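Local coordinates for CurH (Lyngbya majuscula, PDB 3KG7), which probably dehydrates a beta-hydroxyacyl polyketide intermediate during curacin assembly, as the double-hotdog dehydratase domain of its synthase module, at residues L182-V187 with P241-A246; A174-E179 with T209-D214; I38-V43 with Y164-Q169; A158-V163 with V224-W229. One frame throughout, in Å; residues are numbered along the deposited sequence.

Overall arrangement
Contacts 1, 2 and 4 lie within the second half of the double hotdog, whereas contact 3 joins the two halves. Contact 1 pairs two neighbouring antiparallel strands, and contact 2, centred about 14 Å from it, covers the next strand, 171-176, with the loop after helix 202-207. That loop also touches contact 3, where R210 NH1 lies 2.7 Å from L168 O, a probable hydrogen bond. Contacts 3 and 4 are about 13 Å apart between centres and share the strand pair 41-43 and 162-164. H41 of contact 3 touches D206; by family resemblance the two are consistent with the His-Asp pair of dehydratases, placing contact 3 at the probable active site.

Contact 1 (L182-V187 with P241-A246); sequences LLEIEV and PSRFYA
E184 runs along the Y245 ring from CB to OE1 and gives only OE2 to R243. Its CB lies 3.7 Å from Y245 CE1, CG rests beside that ring carbon, and E184 CD stays 4.1 Å from both CE1 and OH of Y245. With CG anti to the backbone N (chi1 -178°) and the chain extended, E184 points the same way as Y245, its carboxylate nearly perpendicular to the phenol ring. At the tip the two oxygens divide: E184 OE1 comes 3.4 Å from Y245 OH, while OE2 sits above the centre of the R243 guanidinium face, 3.8 Å from R243 NE. This long salt bridge is held by charge alone, since no N-H points at the oxygen. On the other face, I185 lays CB over the F244 ring, a CH-pi contact, and its CD1 meets A246 CB at 3.8 Å; the small alanine leaves room. Backbone bonds join L183 with A246 and I185 with F244, both antiparallel hydrogen-bonded pairs. The chemistry implies two unlike faces: the charges of E184 and R243 sit on partly exposed residues beside buried Y245, while I185, F244 and A246 make a buried apolar face.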
loop_
_atom_site.group_PDB
_atom_site.type_symbol
_atom_site.label_atom_id
_atom_site.label_comp_id
_atom_site.label_asym_id
_atom_site.label_seq_id
_atom_site.Cartn_x
_atom_site.Cartn_y
_atom_site.Cartn_z
ATOM N N LEU C 182 -35.222 -23.363 -5.537
ATOM C CA LEU C 182 -34.693 -23.182 -4.179
ATOM C C LEU C 182 -33.500 -24.090 -3.867
ATOM O O LEU C 182 -33.555 -25.299 -4.108
ATOM C CB LEU C 182 -35.799 -23.396 -3.138
ATOM C CG LEU C 182 -35.485 -23.103 -1.663
ATOM C CD1 LEU C 182 -35.440 -21.605 -1.378
ATOM C CD2 LEU C 182 -36.505 -23.785 -0.762
ATOM N N LEU C 183 -32.439 -23.496 -3.322
ATOM C CA LEU C 183 -31.249 -24.235 -2.887
ATOM C C LEU C 183 -31.053 -24.139 -1.374
ATOM O O LEU C 183 -31.095 -23.046 -0.803
ATOM C CB LEU C 183 -29.988 -23.700 -3.582
ATOM C CG LEU C 183 -29.761 -23.937 -5.078
ATOM C CD1 LEU C 183 -28.639 -23.057 -5.611
ATOM C CD2 LEU C 183 -29.462 -25.394 -5.362
ATOM N N GLU C 184 -30.838 -25.284 -0.728
ATOM C CA GLU C 184 -30.445 -25.309 0.680
ATOM C C GLU C 184 -28.922 -25.365 0.759
ATOM O O GLU C 184 -28.303 -26.310 0.259
ATOM C CB GLU C 184 -31.078 -26.501 1.407
ATOM C CG GLU C 184 -30.769 -26.574 2.903
ATOM C CD GLU C 184 -31.484 -27.720 3.605
ATOM O OE1 GLU C 184 -32.734 -27.768 3.559
ATOM O OE2 GLU C 184 -30.794 -28.570 4.211
ATOM N N ILE C 185 -28.329 -24.352 1.385
ATOM C CA ILE C 185 -26.881 -24.173 1.369
ATOM C C ILE C 185 -26.285 -24.213 2.775
ATOM O O ILE C 185 -26.809 -23.579 3.692
ATOM C CB ILE C 185 -26.503 -22.866 0.643
ATOM C CG1 ILE C 185 -26.868 -22.974 -0.840
ATOM C CG2 ILE C 185 -25.027 -22.557 0.798
ATOM C CD1 ILE C 185 -27.079 -21.640 -1.519
ATOM N N GLU C 186 -25.197 -24.972 2.924
ATOM C CA GLU C 186 -24.466 -25.110 4.185
ATOM C C GLU C 186 -22.957 -25.007 3.933
ATOM O O GLU C 186 -22.513 -25.077 2.786
ATOM C CB GLU C 186 -24.803 -26.450 4.861
ATOM C CG GLU C 186 -24.238 -27.687 4.137
ATOM C CD GLU C 186 -24.289 -28.968 4.970
ATOM O OE1 GLU C 186 -24.264 -28.885 6.220
ATOM O OE2 GLU C 186 -24.342 -30.065 4.367
ATOM N N VAL C 187 -22.185 -24.844 5.007
ATOM C CA VAL C 187 -20.724 -24.774 4.941
ATOM C C VAL C 187 -20.162 -26.172 4.659
ATOM O O VAL C 187 -20.321 -27.073 5.492
ATOM C CB VAL C 187 -20.125 -24.261 6.283
ATOM C CG1 VAL C 187 -18.588 -24.306 6.268
ATOM C CG2 VAL C 187 -20.643 -22.852 6.628
ATOM N N PRO C 241 -25.867 -17.427 8.119
ATOM C CA PRO C 241 -25.933 -18.460 9.141
ATOM C C PRO C 241 -25.308 -19.752 8.614
ATOM O O PRO C 241 -24.979 -19.835 7.423
ATOM C CB PRO C 241 -27.437 -18.656 9.347
ATOM C CG PRO C 241 -28.099 -17.534 8.618
ATOM C CD PRO C 241 -27.187 -17.170 7.524
ATOM N N SER C 242 -25.150 -20.745 9.489
ATOM C CA SER C 242 -24.523 -22.021 9.122
ATOM C C SER C 242 -25.305 -22.741 8.028
ATOM O O SER C 242 -24.738 -23.513 7.250
ATOM C CB SER C 242 -24.380 -22.915 10.356
ATOM O OG SER C 242 -25.605 -22.989 11.070
ATOM N N ARG C 243 -26.606 -22.465 7.979
ATOM C CA ARG C 243 -27.504 -23.008 6.966
ATOM C C ARG C 243 -28.508 -21.940 6.513
ATOM O O ARG C 243 -29.135 -21.273 7.340
ATOM C CB ARG C 243 -28.218 -24.243 7.532
ATOM C CG ARG C 243 -29.418 -24.734 6.735
ATOM C CD ARG C 243 -30.128 -25.869 7.455
ATOM N NE ARG C 243 -29.343 -27.102 7.424
ATOM C CZ ARG C 243 -29.793 -28.294 7.809
ATOM N NH1 ARG C 243 -31.033 -28.431 8.263
ATOM N NH2 ARG C 243 -29.001 -29.355 7.732
ATOM N N PHE C 244 -28.644 -21.783 5.197
ATOM C CA PHE C 244 -29.564 -20.807 4.606
ATOM C C PHE C 244 -30.023 -21.256 3.221
ATOM O O PHE C 244 -29.632 -22.325 2.747
ATOM C CB PHE C 244 -28.918 -19.422 4.528
ATOM C CG PHE C 244 -27.706 -19.361 3.636
ATOM C CD1 PHE C 244 -27.811 -18.891 2.331
ATOM C CD2 PHE C 244 -26.452 -19.764 4.104
ATOM C CE1 PHE C 244 -26.686 -18.827 1.499
ATOM C CE2 PHE C 244 -25.325 -19.703 3.279
ATOM C CZ PHE C 244 -25.446 -19.232 1.975
ATOM N N TYR C 245 -30.840 -20.428 2.574
ATOM C CA TYR C 245 -31.453 -20.781 1.297
ATOM C C TYR C 245 -31.201 -19.740 0.201
ATOM O O TYR C 245 -31.029 -18.548 0.482
ATOM C CB TYR C 245 -32.962 -21.002 1.482
ATOM C CG TYR C 245 -33.309 -22.109 2.461
ATOM C CD1 TYR C 245 -33.468 -23.427 2.026
ATOM C CD2 TYR C 245 -33.480 -21.839 3.824
ATOM C CE1 TYR C 245 -33.779 -24.444 2.917
ATOM C CE2 TYR C 245 -33.794 -22.854 4.725
ATOM C CZ TYR C 245 -33.939 -24.153 4.261
ATOM O OH TYR C 245 -34.250 -25.162 5.140
ATOM N N ALA C 246 -31.175 -20.205 -1.045
ATOM C CA ALA C 246 -31.121 -19.321 -2.203
ATOM C C ALA C 246 -32.392 -19.530 -3.009
ATOM O O ALA C 246 -32.686 -20.650 -3.431
ATOM C CB ALA C 246 -29.892 -19.607 -3.045
#

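Contact 2 (A174-E179 with T209-D214); sequences AWIGEE and TRLTPD
W175 O is the polar atom that the facing loop meets most closely on this strand: a methyl group, L211 CD2, comes within 3.4 Å of it, while the backbone of W175 pairs with L182 of strand 181-186. The contact itself is made by apolar groups and carbonyl oxygens. L211 works with both branches: CD2 also approaches A174 CB at 4.2 Å, and L211 CD1 meets I176 CD1 at 4.0 Å. Leucine suits this buried place because its two methyls reach three successive strand residues, and holding CG opposite the backbone N (chi1 -176°) carries the fork to the strand. I176 answers with its long branch, whose CD1 ends beside two loop carbonyls, 3.4 Å from T212 O and equally near P213 O. Farther along, where the strand has given way to a turn, the ring of P213 lies against the E179 carbonyl, P213 CG coming 3.2 Å from E179 O. A proline offers a compact apolar surface there, and its ring also restricts the backbone of the loop. In the fold, L153 of helix 150-159 touches both A174 and L211, L183 of strand 181-186 packs on the same two residues, and P213 rests on V248 and P251 of strand 243-255, so the loop fills the space between that helix and the strands.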
loop_
_atom_site.group_PDB
_atom_site.type_symbol
_atom_site.label_atom_id
_atom_site.label_comp_id
_atom_site.label_asym_id
_atom_site.label_seq_id
_atom_site.Cartn_x
_atom_site.Cartn_y
_atom_site.Cartn_z
ATOM N N ALA C 174 -31.643 -29.417 -3.285
ATOM C CA ALA C 174 -32.164 -28.562 -4.344
ATOM C C ALA C 174 -33.618 -28.891 -4.680
ATOM O O ALA C 174 -33.997 -30.061 -4.757
ATOM C CB ALA C 174 -31.292 -28.675 -5.579
ATOM N N TRP C 175 -34.429 -27.852 -4.867
ATOM C CA TRP C 175 -35.808 -28.019 -5.318
ATOM C C TRP C 175 -36.046 -27.210 -6.590
ATOM O O TRP C 175 -35.394 -26.190 -6.817
ATOM C CB TRP C 175 -36.792 -27.583 -4.233
ATOM C CG TRP C 175 -36.725 -28.372 -2.950
ATOM C CD1 TRP C 175 -37.473 -29.467 -2.621
ATOM C CD2 TRP C 175 -35.882 -28.106 -1.816
ATOM N NE1 TRP C 175 -37.144 -29.906 -1.360
ATOM C CE2 TRP C 175 -36.169 -29.090 -0.844
ATOM C CE3 TRP C 175 -34.915 -27.134 -1.529
ATOM C CZ2 TRP C 175 -35.518 -29.133 0.396
ATOM C CZ3 TRP C 175 -34.269 -27.179 -0.294
ATOM C CH2 TRP C 175 -34.576 -28.171 0.651
ATOM N N ILE C 176 -36.989 -27.667 -7.409
ATOM C CA ILE C 176 -37.315 -27.002 -8.671
ATOM C C ILE C 176 -38.824 -26.970 -8.958
ATOM O O ILE C 176 -39.531 -27.960 -8.761
ATOM C CB ILE C 176 -36.533 -27.635 -9.870
ATOM C CG1 ILE C 176 -36.559 -26.723 -11.101
ATOM C CG2 ILE C 176 -37.038 -29.049 -10.205
ATOM C CD1 ILE C 176 -35.522 -25.631 -11.060
ATOM N N GLY C 177 -39.301 -25.812 -9.400
ATOM C CA GLY C 177 -40.658 -25.664 -9.900
ATOM C C GLY C 177 -40.605 -25.209 -11.344
ATOM O O GLY C 177 -39.523 -25.138 -11.939
ATOM N N GLU C 178 -41.769 -24.902 -11.913
ATOM C CA GLU C 178 -41.824 -24.382 -13.275
ATOM C C GLU C 178 -41.417 -22.911 -13.330
ATOM O O GLU C 178 -40.795 -22.467 -14.301
ATOM C CB GLU C 178 -43.207 -24.590 -13.877
ATOM C CG GLU C 178 -43.514 -26.045 -14.165
ATOM C CD GLU C 178 -44.734 -26.215 -15.035
ATOM O OE1 GLU C 178 -45.560 -25.280 -15.093
ATOM O OE2 GLU C 178 -44.869 -27.287 -15.667
ATOM N N GLU C 179 -41.747 -22.175 -12.271
ATOM C CA GLU C 179 -41.462 -20.746 -12.200
ATOM C C GLU C 179 -40.390 -20.378 -11.169
ATOM O O GLU C 179 -39.744 -19.335 -11.294
ATOM C CB GLU C 179 -42.750 -19.960 -11.938
ATOM C CG GLU C 179 -43.742 -20.027 -13.093
ATOM C CD GLU C 179 -44.960 -19.134 -12.893
ATOM O OE1 GLU C 179 -46.098 -19.649 -12.968
ATOM O OE2 GLU C 179 -44.783 -17.917 -12.665
ATOM N N THR C 209 -25.737 -19.086 -6.785
ATOM C CA THR C 209 -25.912 -18.766 -8.185
ATOM C C THR C 209 -26.084 -20.026 -9.017
ATOM O O THR C 209 -26.209 -19.956 -10.245
ATOM C CB THR C 209 -24.705 -17.979 -8.708
ATOM O OG1 THR C 209 -23.583 -18.856 -8.821
ATOM C CG2 THR C 209 -24.356 -16.832 -7.767
ATOM N N ARG C 210 -26.115 -21.173 -8.339
ATOM C CA ARG C 210 -26.039 -22.475 -9.004
ATOM C C ARG C 210 -27.352 -23.030 -9.574
ATOM O O ARG C 210 -27.336 -24.063 -10.240
ATOM C CB ARG C 210 -25.396 -23.508 -8.074
ATOM C CG ARG C 210 -23.912 -23.318 -7.879
ATOM C CD ARG C 210 -23.357 -24.279 -6.850
ATOM N NE ARG C 210 -22.027 -23.865 -6.399
ATOM C CZ ARG C 210 -21.312 -24.484 -5.459
ATOM N NH1 ARG C 210 -21.780 -25.566 -4.848
ATOM N NH2 ARG C 210 -20.121 -24.015 -5.118
ATOM N N LEU C 211 -28.480 -22.365 -9.317
ATOM C CA LEU C 211 -29.773 -22.884 -9.787
ATOM C C LEU C 211 -30.780 -21.815 -10.206
ATOM O O LEU C 211 -30.902 -20.754 -9.581
ATOM C CB LEU C 211 -30.401 -23.831 -8.754
ATOM C CG LEU C 211 -31.712 -24.563 -9.082
ATOM C CD1 LEU C 211 -31.562 -25.534 -10.251
ATOM C CD2 LEU C 211 -32.243 -25.291 -7.859
ATOM N N THR C 212 -31.507 -22.140 -11.272
ATOM C CA THR C 212 -32.543 -21.303 -11.842
ATOM C C THR C 212 -33.660 -22.265 -12.234
ATOM O O THR C 212 -33.365 -23.414 -12.574
ATOM C CB THR C 212 -32.031 -20.591 -13.115
ATOM O OG1 THR C 212 -30.618 -20.373 -13.023
ATOM C CG2 THR C 212 -32.725 -19.257 -13.306
ATOM N N PRO C 213 -34.941 -21.820 -12.173
ATOM C CA PRO C 213 -36.093 -22.612 -12.647
ATOM C C PRO C 213 -35.855 -23.373 -13.962
ATOM O O PRO C 213 -36.425 -24.452 -14.171
ATOM C CB PRO C 213 -37.176 -21.550 -12.853
ATOM C CG PRO C 213 -36.864 -20.507 -11.855
ATOM C CD PRO C 213 -35.378 -20.527 -11.609
ATOM N N ASP C 214 -35.003 -22.812 -14.819
ATOM C CA ASP C 214 -34.747 -23.336 -16.158
ATOM C C ASP C 214 -33.275 -23.700 -16.370
ATOM O O ASP C 214 -32.677 -23.326 -17.380
ATOM C CB ASP C 214 -35.181 -22.297 -17.198
ATOM C CG ASP C 214 -34.420 -20.983 -17.064
ATOM O OD1 ASP C 214 -34.459 -20.361 -15.979
ATOM O OD2 ASP C 214 -33.776 -20.580 -18.052
#

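Contact 3 (I38-V43 with Y164-Q169); sequences IGDHRV and YGPMLQ
H41 and Y164 stand side by side, pointing the same way, as an oblique pair with ring planes at 53°. Y164 CE2 comes to the edge of the imidazole, 3.8 Å from H41 CD2, while L168 CD1 approaches that ring obliquely. R210 makes a cation-pi contact with the Y164 ring, and Y157 meets it edge-to-face. L168 CG packs against H41 CB, also at 3.8 Å. H41 ND1 bonds to V48 O. H41 and Y164 form an antiparallel non-hydrogen-bonded pair in the small sheet where the first hotdog meets the second; the sequence from H41 resembles the dehydratase HxxxGxxxxP motif, with D45 at the glycine position, and H41 probably serves catalysis. G165 N donates to a lone pair of D40 O at 2.6 Å. Glycine suits this place, because a CB would collide with D40 OD1. D40 OD2 accepts a weak bond from M167 N at 3.3 Å and also lies near P166 CD. Without its carboxylate, as with an alanine here, D40 is likely to leave M167 N lacking that acceptor.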
loop_
_atom_site.group_PDB
_atom_site.type_symbol
_atom_site.label_atom_id
_atom_site.label_comp_id
_atom_site.label_asym_id
_atom_site.label_seq_id
_atom_site.Cartn_x
_atom_site.Cartn_y
_atom_site.Cartn_z
ATOM N N ILE C 38 -9.751 -23.009 -4.166
ATOM C CA ILE C 38 -9.769 -22.694 -5.597
ATOM C C ILE C 38 -9.563 -23.959 -6.420
ATOM O O ILE C 38 -10.180 -24.135 -7.468
ATOM C CB ILE C 38 -8.725 -21.635 -5.985
ATOM C CG1 ILE C 38 -8.896 -20.393 -5.114
ATOM C CG2 ILE C 38 -8.837 -21.283 -7.472
ATOM C CD1 ILE C 38 -7.746 -19.448 -5.196
ATOM N N GLY C 39 -8.714 -24.852 -5.924
ATOM C CA GLY C 39 -8.465 -26.128 -6.573
ATOM C C GLY C 39 -9.697 -26.992 -6.725
ATOM O O GLY C 39 -9.700 -27.935 -7.512
ATOM N N ASP C 40 -10.748 -26.677 -5.972
ATOM C CA ASP C 40 -12.010 -27.405 -6.081
ATOM C C ASP C 40 -13.100 -26.632 -6.845
ATOM O O ASP C 40 -14.247 -27.083 -6.923
ATOM C CB ASP C 40 -12.485 -27.889 -4.704
ATOM C CG ASP C 40 -11.755 -29.155 -4.237
ATOM O OD1 ASP C 40 -11.294 -29.964 -5.082
ATOM O OD2 ASP C 40 -11.646 -29.344 -3.007
ATOM N N HIS C 41 -12.739 -25.474 -7.401
ATOM C CA HIS C 41 -13.598 -24.771 -8.367
ATOM C C HIS C 41 -12.947 -24.817 -9.751
ATOM O O HIS C 41 -12.224 -23.897 -10.147
ATOM C CB HIS C 41 -13.885 -23.321 -7.942
ATOM C CG HIS C 41 -14.811 -22.601 -8.874
ATOM N ND1 HIS C 41 -14.360 -21.791 -9.894
ATOM C CD2 HIS C 41 -16.163 -22.597 -8.961
ATOM C CE1 HIS C 41 -15.394 -21.309 -10.561
ATOM N NE2 HIS C 41 -16.500 -21.780 -10.012
ATOM N N ARG C 42 -13.207 -25.897 -10.480
ATOM C CA ARG C 42 -12.489 -26.173 -11.715
ATOM C C ARG C 42 -13.339 -25.907 -12.955
ATOM O O ARG C 42 -14.372 -26.561 -13.173
ATOM C CB ARG C 42 -11.959 -27.617 -11.710
ATOM C CG ARG C 42 -11.133 -27.985 -10.469
ATOM C CD ARG C 42 -10.528 -29.393 -10.545
ATOM N NE ARG C 42 -9.343 -29.449 -11.409
ATOM C CZ ARG C 42 -8.099 -29.145 -11.030
ATOM N NH1 ARG C 42 -7.835 -28.753 -9.789
ATOM N NH2 ARG C 42 -7.106 -29.225 -11.904
ATOM N N VAL C 43 -12.903 -24.930 -13.752
ATOM C CA VAL C 43 -13.463 -24.703 -15.091
ATOM C C VAL C 43 -12.425 -25.125 -16.143
ATOM O O VAL C 43 -11.264 -24.718 -16.079
ATOM C CB VAL C 43 -13.900 -23.234 -15.314
ATOM C CG1 VAL C 43 -14.660 -23.099 -16.620
ATOM C CG2 VAL C 43 -14.772 -22.754 -14.169
ATOM N N TYR C 164 -17.413 -28.979 -9.339
ATOM C CA TYR C 164 -17.292 -28.516 -7.964
ATOM C C TYR C 164 -16.684 -29.616 -7.094
ATOM O O TYR C 164 -17.303 -30.653 -6.878
ATOM C CB TYR C 164 -18.667 -28.114 -7.406
ATOM C CG TYR C 164 -19.309 -26.874 -8.015
ATOM C CD1 TYR C 164 -20.469 -26.974 -8.787
ATOM C CD2 TYR C 164 -18.780 -25.601 -7.794
ATOM C CE1 TYR C 164 -21.078 -25.841 -9.337
ATOM C CE2 TYR C 164 -19.385 -24.454 -8.339
ATOM C CZ TYR C 164 -20.531 -24.589 -9.108
ATOM O OH TYR C 164 -21.133 -23.476 -9.651
ATOM N N GLY C 165 -15.468 -29.387 -6.604
ATOM C CA GLY C 165 -14.819 -30.317 -5.685
ATOM C C GLY C 165 -15.337 -30.191 -4.258
ATOM O O GLY C 165 -16.147 -29.304 -3.967
ATOM N N PRO C 166 -14.868 -31.077 -3.355
ATOM C CA PRO C 166 -15.278 -31.192 -1.947
ATOM C C PRO C 166 -15.453 -29.867 -1.195
ATOM O O PRO C 166 -16.365 -29.738 -0.367
ATOM C CB PRO C 166 -14.130 -31.994 -1.326
ATOM C CG PRO C 166 -13.685 -32.875 -2.414
ATOM C CD PRO C 166 -13.838 -32.079 -3.691
HETATM N N MSE C 167 -14.584 -28.902 -1.486
HETATM C CA MSE C 167 -14.567 -27.621 -0.792
HETATM C C MSE C 167 -15.547 -26.612 -1.386
HETATM O O MSE C 167 -15.677 -25.489 -0.875
HETATM C CB MSE C 167 -13.150 -27.066 -0.791
HETATM C CG MSE C 167 -12.396 -27.369 0.474
HETATM SE SE MSE C 167 -10.483 -27.029 0.294
HETATM C CE MSE C 167 -9.810 -28.867 0.346
ATOM N N LEU C 168 -16.225 -27.022 -2.458
ATOM C CA LEU C 168 -17.223 -26.195 -3.137
ATOM C C LEU C 168 -18.623 -26.800 -3.032
ATOM O O LEU C 168 -19.615 -26.167 -3.407
ATOM C CB LEU C 168 -16.850 -26.005 -4.614
ATOM C CG LEU C 168 -16.038 -24.797 -5.116
ATOM C CD1 LEU C 168 -16.844 -23.508 -5.086
ATOM C CD2 LEU C 168 -14.730 -24.621 -4.379
ATOM N N GLN C 169 -18.702 -28.022 -2.516
ATOM C CA GLN C 169 -19.975 -28.736 -2.412
ATOM C C GLN C 169 -20.810 -28.247 -1.234
ATOM O O GLN C 169 -20.919 -28.918 -0.203
ATOM C CB GLN C 169 -19.733 -30.241 -2.355
ATOM C CG GLN C 169 -19.453 -30.827 -3.729
ATOM C CD GLN C 169 -18.780 -32.177 -3.674
ATOM O OE1 GLN C 169 -18.002 -32.463 -2.764
ATOM N NE2 GLN C 169 -19.065 -33.014 -4.661
#

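Contact 4 (A158-V163 with V224-W229); sequences ASISLV and VFWAPW
I160 and F225 meet through a carbonyl and a ring: I160 O lies at the edge of the phenyl group, 3.4 Å from F225 CD1. F225 CE1 then meets L162 CB at 4.1 Å, the leucine passing obliquely. I160 also sends CG2 to V224 O, at 3.5 Å, and more loosely toward W226 CD1, the isoleucine and tryptophan side chains crossing at about a right angle. With its CG trans to the backbone N (chi1 -177°), F225 can put a ring edge to I160 O and CE1 to L162 while staying apolar in a buried place. Were the ring cut back to an alanine, a gap would probably open beside L162 CB and I160 O. Farther out, V43 of strand 41-43 touches both F225 and L162, Y44 OH bonds to F225 N, and the rings of W226 and F218 meet edge-to-face. The turn carrying I160 is set by S161, whose positive phi makes it the C-prime residue of a Schellman motif, which ends helix 150-159 and leads into strand 162-164, the partner of strand 41-43.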
loop_
_atom_site.group_PDB
_atom_site.type_symbol
_atom_site.label_atom_id
_atom_site.label_comp_id
_atom_site.label_asym_id
_atom_site.label_seq_id
_atom_site.Cartn_x
_atom_site.Cartn_y
_atom_site.Cartn_z
ATOM N N ALA C 158 -20.969 -30.295 -15.421
ATOM C CA ALA C 158 -19.952 -31.016 -16.184
ATOM C C ALA C 158 -20.121 -30.783 -17.680
ATOM O O ALA C 158 -19.140 -30.793 -18.430
ATOM C CB ALA C 158 -19.993 -32.500 -15.864
ATOM N N SER C 159 -21.368 -30.551 -18.092
ATOM C CA SER C 159 -21.723 -30.323 -19.491
ATOM C C SER C 159 -21.301 -28.947 -19.993
ATOM O O SER C 159 -21.217 -28.717 -21.207
ATOM C CB SER C 159 -23.226 -30.500 -19.678
ATOM O OG SER C 159 -23.606 -31.856 -19.480
ATOM N N ILE C 160 -21.047 -28.040 -19.059
ATOM C CA ILE C 160 -20.507 -26.736 -19.396
ATOM C C ILE C 160 -19.082 -26.601 -18.848
ATOM O O ILE C 160 -18.600 -25.497 -18.580
ATOM C CB ILE C 160 -21.442 -25.604 -18.931
ATOM C CG1 ILE C 160 -21.830 -25.794 -17.452
ATOM C CG2 ILE C 160 -22.704 -25.590 -19.836
ATOM C CD1 ILE C 160 -22.327 -24.539 -16.743
ATOM N N SER C 161 -18.417 -27.752 -18.707
ATOM C CA SER C 161 -17.024 -27.858 -18.225
ATOM C C SER C 161 -16.778 -27.295 -16.827
ATOM O O SER C 161 -15.713 -26.742 -16.554
ATOM C CB SER C 161 -16.033 -27.242 -19.227
ATOM O OG SER C 161 -15.668 -28.168 -20.233
ATOM N N LEU C 162 -17.766 -27.445 -15.948
ATOM C CA LEU C 162 -17.667 -26.979 -14.562
ATOM C C LEU C 162 -17.742 -28.166 -13.603
ATOM O O LEU C 162 -18.636 -29.011 -13.726
ATOM C CB LEU C 162 -18.773 -25.961 -14.246
ATOM C CG LEU C 162 -19.006 -25.465 -12.799
ATOM C CD1 LEU C 162 -17.782 -24.741 -12.186
ATOM C CD2 LEU C 162 -20.250 -24.559 -12.704
ATOM N N VAL C 163 -16.791 -28.247 -12.671
ATOM C CA VAL C 163 -16.801 -29.298 -11.648
ATOM C C VAL C 163 -16.509 -28.709 -10.276
ATOM O O VAL C 163 -15.497 -28.028 -10.078
ATOM C CB VAL C 163 -15.800 -30.465 -11.945
ATOM C CG1 VAL C 163 -15.969 -31.603 -10.933
ATOM C CG2 VAL C 163 -15.969 -31.011 -13.358
ATOM N N VAL C 224 -19.006 -25.487 -23.755
ATOM C CA VAL C 224 -18.663 -24.088 -23.506
ATOM C C VAL C 224 -19.240 -23.607 -22.177
ATOM O O VAL C 224 -20.405 -23.856 -21.873
ATOM C CB VAL C 224 -19.153 -23.186 -24.675
ATOM C CG1 VAL C 224 -19.097 -21.700 -24.311
ATOM C CG2 VAL C 224 -18.341 -23.468 -25.944
ATOM N N PHE C 225 -18.407 -22.913 -21.401
ATOM C CA PHE C 225 -18.757 -22.418 -20.061
ATOM C C PHE C 225 -19.583 -21.131 -20.090
ATOM O O PHE C 225 -19.423 -20.296 -20.984
ATOM C CB PHE C 225 -17.468 -22.196 -19.254
ATOM C CG PHE C 225 -17.684 -21.747 -17.834
ATOM C CD1 PHE C 225 -18.415 -22.528 -16.936
ATOM C CD2 PHE C 225 -17.108 -20.559 -17.377
ATOM C CE1 PHE C 225 -18.596 -22.110 -15.607
ATOM C CE2 PHE C 225 -17.276 -20.136 -16.055
ATOM C CZ PHE C 225 -18.022 -20.910 -15.169
ATOM N N TRP C 226 -20.471 -20.990 -19.106
ATOM C CA TRP C 226 -21.212 -19.747 -18.861
ATOM C C TRP C 226 -20.528 -18.949 -17.745
ATOM O O TRP C 226 -20.736 -19.235 -16.561
ATOM C CB TRP C 226 -22.655 -20.049 -18.436
ATOM C CG TRP C 226 -23.625 -20.414 -19.531
ATOM C CD1 TRP C 226 -24.090 -21.666 -19.825
ATOM C CD2 TRP C 226 -24.286 -19.519 -20.439
ATOM N NE1 TRP C 226 -24.983 -21.611 -20.872
ATOM C CE2 TRP C 226 -25.123 -20.306 -21.266
ATOM C CE3 TRP C 226 -24.245 -18.133 -20.642
ATOM C CZ2 TRP C 226 -25.915 -19.751 -22.284
ATOM C CZ3 TRP C 226 -25.037 -17.580 -21.656
ATOM C CH2 TRP C 226 -25.858 -18.391 -22.462
ATOM N N ALA C 227 -19.724 -17.955 -18.125
ATOM C CA ALA C 227 -18.964 -17.139 -17.165
ATOM C C ALA C 227 -19.749 -15.936 -16.654
ATOM O O ALA C 227 -20.310 -15.182 -17.455
ATOM C CB ALA C 227 -17.662 -16.669 -17.778
ATOM N N PRO C 228 -19.799 -15.759 -15.319
ATOM C CA PRO C 228 -20.332 -14.531 -14.740
ATOM C C PRO C 228 -19.674 -13.307 -15.368
ATOM O O PRO C 228 -18.455 -13.264 -15.517
ATOM C CB PRO C 228 -19.955 -14.652 -13.262
ATOM C CG PRO C 228 -19.920 -16.119 -13.011
ATOM C CD PRO C 228 -19.391 -16.726 -14.281
ATOM N N TRP C 229 -20.487 -12.326 -15.742
ATOM C CA TRP C 229 -19.999 -11.175 -16.494
ATOM C C TRP C 229 -20.255 -9.837 -15.796
ATOM O O TRP C 229 -19.404 -8.942 -15.810
ATOM C CB TRP C 229 -20.597 -11.181 -17.903
ATOM C CG TRP C 229 -20.183 -10.014 -18.747
ATOM C CD1 TRP C 229 -18.909 -9.551 -18.947
ATOM C CD2 TRP C 229 -21.044 -9.168 -19.518
ATOM N NE1 TRP C 229 -18.929 -8.464 -19.788
ATOM C CE2 TRP C 229 -20.225 -8.207 -20.154
ATOM C CE3 TRP C 229 -22.430 -9.123 -19.730
ATOM C CZ2 TRP C 229 -20.748 -7.211 -20.992
ATOM C CZ3 TRP C 229 -22.949 -8.130 -20.562
ATOM C CH2 TRP C 229 -22.107 -7.191 -21.183
#